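Local coordinates for protein 4-oxalocrotonate decarboxylase NahK (Pseudomonas putida, PDB 5D2H) that catalyses the decarboxylation of (3E)-2-oxohex-3-enedioate to 2-oxopent-4-enoate and CO2 at a divalent-metal site, in the breakdown of aromatic hydrocarbons, at residues A[127-132]-A[204-209]; A[163-168]-A[178-183]. The protein carries 1 engineered substitution. All blocks are in the same frame, centred on the assembly; numbering follows the deposited sequence.

Interaction 1: A[127-132]-A[204-209]; sequences IEAEIS and LGVVME. With MG (magnesium ion), chain B; AKG (2-oxoglutaric acid), chain C.
Met-208 lays its thioether across the side chain of Ile-127, with SD 3.6 Å from Ile-127 CD1. Its CG stands opposite the backbone N (chi1 -177°) and the chain runs on extended before a bend at SD (chi3 -52°) turns CE along strand 127-132, where it lies 3.8 Å from Ala-129 N and also near Ala-129 CB. Ala-129 N is a buried polar atom for which the model offers no partner, and the methyl is among its neighbours. Beside it, Ala-129 CB meets Val-206 CG1 at 3.4 Å, closer than carbons usually pack. No hydrogen bond joins the segments; the strand axes pass 8.2 Å apart at 157°, the spacing of two layers meeting face to face through side chains. An alanine in place of Met-208 would lose the sulfur and methyl, and would probably open a gap beside Ile-127 and Ala-129.

Alternation along the strand sends Glu-128 and Glu-130 to the other side, where both carboxylates bind magnesium through one oxygen each: Glu-128 OE2 at 1.9 Å and Glu-130 OE1 at 2.0 Å. The ion also holds O2 of 2-oxoglutarate at 2.4 Å and two waters, and Glu-161 supplies a further carboxylate. Water 1 donates to Glu-130 OE2, and water 2 to O1 of the ligand at 2.5 Å.

Strand 126-135 is paired with strand 153-163 in one mixed sheet, whereas strand 205-210 lies between strands 267-272 and 213-219 in the other; Val-270 of strand 267-272 touches Ala-129, Val-206 and Met-208 alike.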
# COMPACT_ATOMS: atom_id res chain seq x y z
N ILE A 127 8.08 4.92 6.34
CA ILE A 127 7.61 5.57 5.14
C ILE A 127 8.26 4.93 3.93
O ILE A 127 9.37 4.40 4.01
CB ILE A 127 7.93 7.07 5.15
CG1 ILE A 127 9.45 7.30 5.16
CG2 ILE A 127 7.28 7.73 6.34
CD1 ILE A 127 9.85 8.71 4.75
N GLU A 128 7.54 4.96 2.82
CA GLU A 128 8.10 4.53 1.56
C GLU A 128 7.68 5.50 0.46
O GLU A 128 6.59 6.08 0.51
CB GLU A 128 7.69 3.09 1.24
CG GLU A 128 6.25 2.77 1.50
CD GLU A 128 5.92 1.30 1.34
OE1 GLU A 128 6.84 0.48 1.13
OE2 GLU A 128 4.73 0.97 1.42
N ALA A 129 8.58 5.68 -0.51
CA ALA A 129 8.33 6.54 -1.66
C ALA A 129 7.67 5.73 -2.76
O ALA A 129 8.17 4.67 -3.15
CB ALA A 129 9.62 7.15 -2.17
N GLU A 130 6.55 6.23 -3.26
CA GLU A 130 5.80 5.50 -4.27
C GLU A 130 5.31 6.47 -5.32
O GLU A 130 5.32 7.70 -5.14
CB GLU A 130 4.61 4.76 -3.64
CG GLU A 130 4.96 3.97 -2.40
CD GLU A 130 3.93 2.89 -2.05
OE1 GLU A 130 3.93 2.44 -0.89
OE2 GLU A 130 3.14 2.46 -2.92
N ILE A 131 4.88 5.92 -6.43
CA ILE A 131 4.18 6.69 -7.43
C ILE A 131 2.78 6.10 -7.53
O ILE A 131 2.62 4.88 -7.64
CB ILE A 131 4.93 6.71 -8.79
CG1 ILE A 131 4.15 7.54 -9.81
CG2 ILE A 131 5.20 5.30 -9.29
CD1 ILE A 131 4.18 9.04 -9.49
N SER A 132 1.77 6.95 -7.43
CA SER A 132 0.40 6.50 -7.53
C SER A 132 -0.13 6.86 -8.89
O SER A 132 0.40 7.76 -9.55
CB SER A 132 -0.46 7.13 -6.44
OG SER A 132 0.13 6.89 -5.18
N LEU A 204 12.10 7.16 -13.56
CA LEU A 204 11.79 8.26 -12.66
C LEU A 204 12.51 8.06 -11.33
O LEU A 204 12.27 7.09 -10.62
CB LEU A 204 10.28 8.37 -12.44
CG LEU A 204 9.81 9.54 -11.56
CD1 LEU A 204 8.64 10.26 -12.22
CD2 LEU A 204 9.40 9.02 -10.20
N GLY A 205 13.42 8.98 -11.02
CA GLY A 205 14.25 8.86 -9.83
C GLY A 205 13.58 9.45 -8.61
O GLY A 205 12.90 10.47 -8.69
N VAL A 206 13.79 8.81 -7.47
CA VAL A 206 13.20 9.30 -6.23
C VAL A 206 14.31 9.40 -5.21
O VAL A 206 15.18 8.54 -5.16
CB VAL A 206 12.11 8.34 -5.72
CG1 VAL A 206 11.66 8.74 -4.33
CG2 VAL A 206 10.93 8.32 -6.67
N VAL A 207 14.29 10.47 -4.42
CA VAL A 207 15.28 10.63 -3.35
C VAL A 207 14.55 10.89 -2.05
O VAL A 207 13.85 11.89 -1.93
CB VAL A 207 16.26 11.79 -3.63
CG1 VAL A 207 17.37 11.81 -2.57
CG2 VAL A 207 16.88 11.65 -5.01
N MET A 208 14.70 9.99 -1.09
CA MET A 208 14.07 10.19 0.21
C MET A 208 15.04 10.82 1.21
O MET A 208 16.09 10.25 1.51
CB MET A 208 13.57 8.87 0.78
CG MET A 208 12.85 9.00 2.11
SD MET A 208 12.54 7.37 2.80
CE MET A 208 11.76 6.58 1.38
N GLU A 209 14.66 11.98 1.72
CA GLU A 209 15.45 12.66 2.74
C GLU A 209 14.71 12.62 4.07
O GLU A 209 13.50 12.79 4.12
CB GLU A 209 15.74 14.10 2.33
CG GLU A 209 16.53 14.21 1.04
CD GLU A 209 16.58 15.62 0.52
OE1 GLU A 209 16.18 16.53 1.26
OE2 GLU A 209 17.02 15.82 -0.63
MG MG B . 3.42 0.76 0.06
C1 AKG C . 3.77 -2.24 1.34
O1 AKG C . 4.75 -2.43 0.58
O2 AKG C . 2.98 -1.28 1.15
C2 AKG C . 3.55 -3.14 2.49
O5 AKG C . 3.15 -2.64 3.52
C3 AKG C . 3.78 -4.64 2.51
C4 AKG C . 4.52 -5.21 1.31
C5 AKG C . 6.02 -4.99 1.35
O3 AKG C . 6.58 -4.89 0.24
O4 AKG C . 6.64 -4.93 2.44
O HOH W 1 2.13 0.52 -1.48
O HOH W 2 4.85 -0.42 -0.91

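Interaction 2: A[163-168]-A[178-183]; sequences IDSRYE and VADNAS. With AKG (2-oxoglutaric acid), chain C; EDO (1,2-ethanediol), chain F.
A Schellman motif ends helix 174-179, with Asn-181 at positive phi as its C-prime residue, and the turn that follows is clasped by the loop leaving strand 153-163. Asp-180 receives most of the hydrogen bonds that cross between them. Arg-166 NE reaches the syn lone pair of Asp-180 OD1 at 2.7 Å, nearly in the guanidinium plane, while Arg-166 NH1 donates to Asp-180 O at 2.9 Å and only weakly to OD1. The arginine thus grips side-on, NE on the carboxylate and NH1 on the backbone carbonyl, and the guanidinium and carboxylate planes stand 85° apart, so the two groups do not pair flat. Bends at chi2 and chi3 fold the side chain back, with Asp-164 C over one guanidinium face near its rim; Arg-166 N donates almost straight to Asp-180 OD2 (2.8 Å, 174°), so that one residue holds both carboxylate oxygens. Asp-180 O is gripped from opposite faces by Arg-166 NH1 and Ser-183 N.

Water 3 donates to Asp-180 OD2 and also hydrogen-bonds Ser-165 OG and Ser-183 OG, bridging the segments. Ser-165 OG in addition accepts from Tyr-167 N, forming an ST turn. The tyrosine passes alongside Asp-180, CE2 lying 3.4 Å from Asp-180 CB, and its OH bonds to Ser-176 O. At the other end Asp-164 N donates to Ser-183 O at 2.8 Å, in the carbonyl plane. Ile-163 CG2 and Ser-183 CB each stand 3.6 Å from O5 of 2-oxoglutarate, bordering the ligand.

Ile-36 of helix 26-41 touches Tyr-167, Ala-179 and Asp-180, helix 58-74 packs against Val-178 and Asn-181, and Ser-183 leads into strand 184-189.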
# COMPACT_ATOMS: atom_id res chain seq x y z
N ILE A 163 3.51 3.07 6.31
CA ILE A 163 3.03 1.74 6.59
C ILE A 163 3.34 1.44 8.04
O ILE A 163 4.28 1.98 8.61
CB ILE A 163 3.65 0.68 5.68
CG1 ILE A 163 5.18 0.70 5.79
CG2 ILE A 163 3.15 0.88 4.22
CD1 ILE A 163 5.87 -0.39 4.99
N ASP A 164 2.53 0.60 8.65
CA ASP A 164 2.65 0.36 10.07
C ASP A 164 1.99 -0.97 10.32
O ASP A 164 0.77 -1.05 10.47
CB ASP A 164 1.97 1.49 10.85
CG ASP A 164 2.26 1.43 12.34
OD1 ASP A 164 3.33 0.93 12.73
OD2 ASP A 164 1.41 1.90 13.13
N SER A 165 2.79 -2.03 10.32
CA SER A 165 2.27 -3.35 10.59
C SER A 165 1.73 -3.34 12.01
O SER A 165 2.39 -2.86 12.92
CB SER A 165 3.38 -4.38 10.47
OG SER A 165 2.86 -5.66 10.77
N ARG A 166 0.51 -3.85 12.20
CA ARG A 166 -0.04 -3.97 13.54
C ARG A 166 0.56 -5.16 14.29
O ARG A 166 0.21 -5.41 15.45
CB ARG A 166 -1.57 -4.07 13.47
CG ARG A 166 -2.25 -2.72 13.56
CD ARG A 166 -1.74 -1.74 12.50
NE ARG A 166 -2.10 -2.19 11.15
CZ ARG A 166 -2.27 -1.39 10.11
NH1 ARG A 166 -2.61 -1.89 8.92
NH2 ARG A 166 -2.10 -0.08 10.24
N TYR A 167 1.46 -5.90 13.65
CA TYR A 167 2.08 -7.04 14.31
C TYR A 167 3.35 -6.70 15.07
O TYR A 167 4.14 -5.85 14.65
CB TYR A 167 2.32 -8.20 13.34
CG TYR A 167 1.07 -8.61 12.60
CD1 TYR A 167 -0.03 -9.11 13.28
CD2 TYR A 167 0.98 -8.48 11.22
CE1 TYR A 167 -1.18 -9.48 12.62
CE2 TYR A 167 -0.18 -8.84 10.55
CZ TYR A 167 -1.25 -9.33 11.25
OH TYR A 167 -2.40 -9.70 10.60
N GLU A 168 3.53 -7.39 16.18
CA GLU A 168 4.70 -7.22 17.03
C GLU A 168 5.87 -7.98 16.44
O GLU A 168 7.02 -7.76 16.81
CB GLU A 168 4.39 -7.77 18.42
CG GLU A 168 4.21 -9.27 18.44
CD GLU A 168 3.62 -9.77 19.76
OE1 GLU A 168 3.24 -8.93 20.59
OE2 GLU A 168 3.53 -11.00 19.93
N VAL A 178 -1.44 -9.35 4.71
CA VAL A 178 -2.66 -9.15 3.95
C VAL A 178 -3.84 -8.95 4.88
O VAL A 178 -4.61 -8.00 4.70
CB VAL A 178 -2.95 -10.34 3.01
CG1 VAL A 178 -4.38 -10.27 2.51
CG2 VAL A 178 -1.96 -10.34 1.85
N ALA A 179 -3.98 -9.82 5.87
CA ALA A 179 -5.07 -9.72 6.84
C ALA A 179 -5.04 -8.37 7.55
O ALA A 179 -6.08 -7.80 7.87
CB ALA A 179 -5.00 -10.87 7.86
N ASP A 180 -3.84 -7.85 7.75
CA ASP A 180 -3.63 -6.53 8.36
C ASP A 180 -3.61 -5.43 7.30
O ASP A 180 -2.93 -4.42 7.44
CB ASP A 180 -2.33 -6.56 9.18
CG ASP A 180 -2.07 -5.25 9.92
OD1 ASP A 180 -3.03 -4.61 10.37
OD2 ASP A 180 -0.88 -4.87 10.04
N ASN A 181 -4.36 -5.63 6.21
CA ASN A 181 -4.52 -4.59 5.18
C ASN A 181 -3.18 -4.12 4.61
O ASN A 181 -2.97 -2.92 4.38
CB ASN A 181 -5.31 -3.40 5.72
CG ASN A 181 -5.81 -2.49 4.61
OD1 ASN A 181 -6.06 -2.94 3.48
ND2 ASN A 181 -5.96 -1.20 4.91
N ALA A 182 -2.26 -5.06 4.41
CA ALA A 182 -0.97 -4.73 3.84
C ALA A 182 -0.31 -3.60 4.64
O ALA A 182 0.40 -2.76 4.08
CB ALA A 182 -1.12 -4.34 2.37
N SER A 183 -0.58 -3.57 5.95
CA SER A 183 0.10 -2.61 6.84
C SER A 183 -0.22 -1.15 6.54
O SER A 183 0.51 -0.24 6.96
CB SER A 183 1.62 -2.83 6.78
OG SER A 183 1.95 -4.20 6.96
C1 AKG C . 3.77 -2.24 1.34
O1 AKG C . 4.75 -2.43 0.58
O2 AKG C . 2.98 -1.28 1.15
C2 AKG C . 3.55 -3.14 2.49
O5 AKG C . 3.15 -2.64 3.52
C3 AKG C . 3.78 -4.64 2.51
C4 AKG C . 4.52 -5.21 1.31
C5 AKG C . 6.02 -4.99 1.35
O3 AKG C . 6.58 -4.89 0.24
O4 AKG C . 6.64 -4.93 2.44
C1 EDO F . 5.85 -1.68 8.46
O1 EDO F . 6.37 -3.01 8.61
C2 EDO F . 6.27 -0.84 9.66
O2 EDO F . 5.80 -1.46 10.87
O HOH W 3 1.22 -5.95 8.73

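The centres of interactions 1 and 2 lie about 20 Å apart, yet the two meet beside the metal and ligand site, probably the active site, where Glu-128 OE2 is 3.2 Å from Ile-163 CG2. Along the chain, interaction 2 is nested inside the loop that interaction 1 closes, and all four segments belong to the region related to fumarylacetoacetate hydrolases. The antiparallel pairing of strands 126-135 and 153-163 connects them: 127-132 lies on the first, and 163-168 begins at the end of the second, just after Glu-161. Both contacts touch 2-oxoglutarate. Interaction 1 thus joins the metal-bearing strand to the second sheet, while interaction 2 places a helix end and loop beside the ligand.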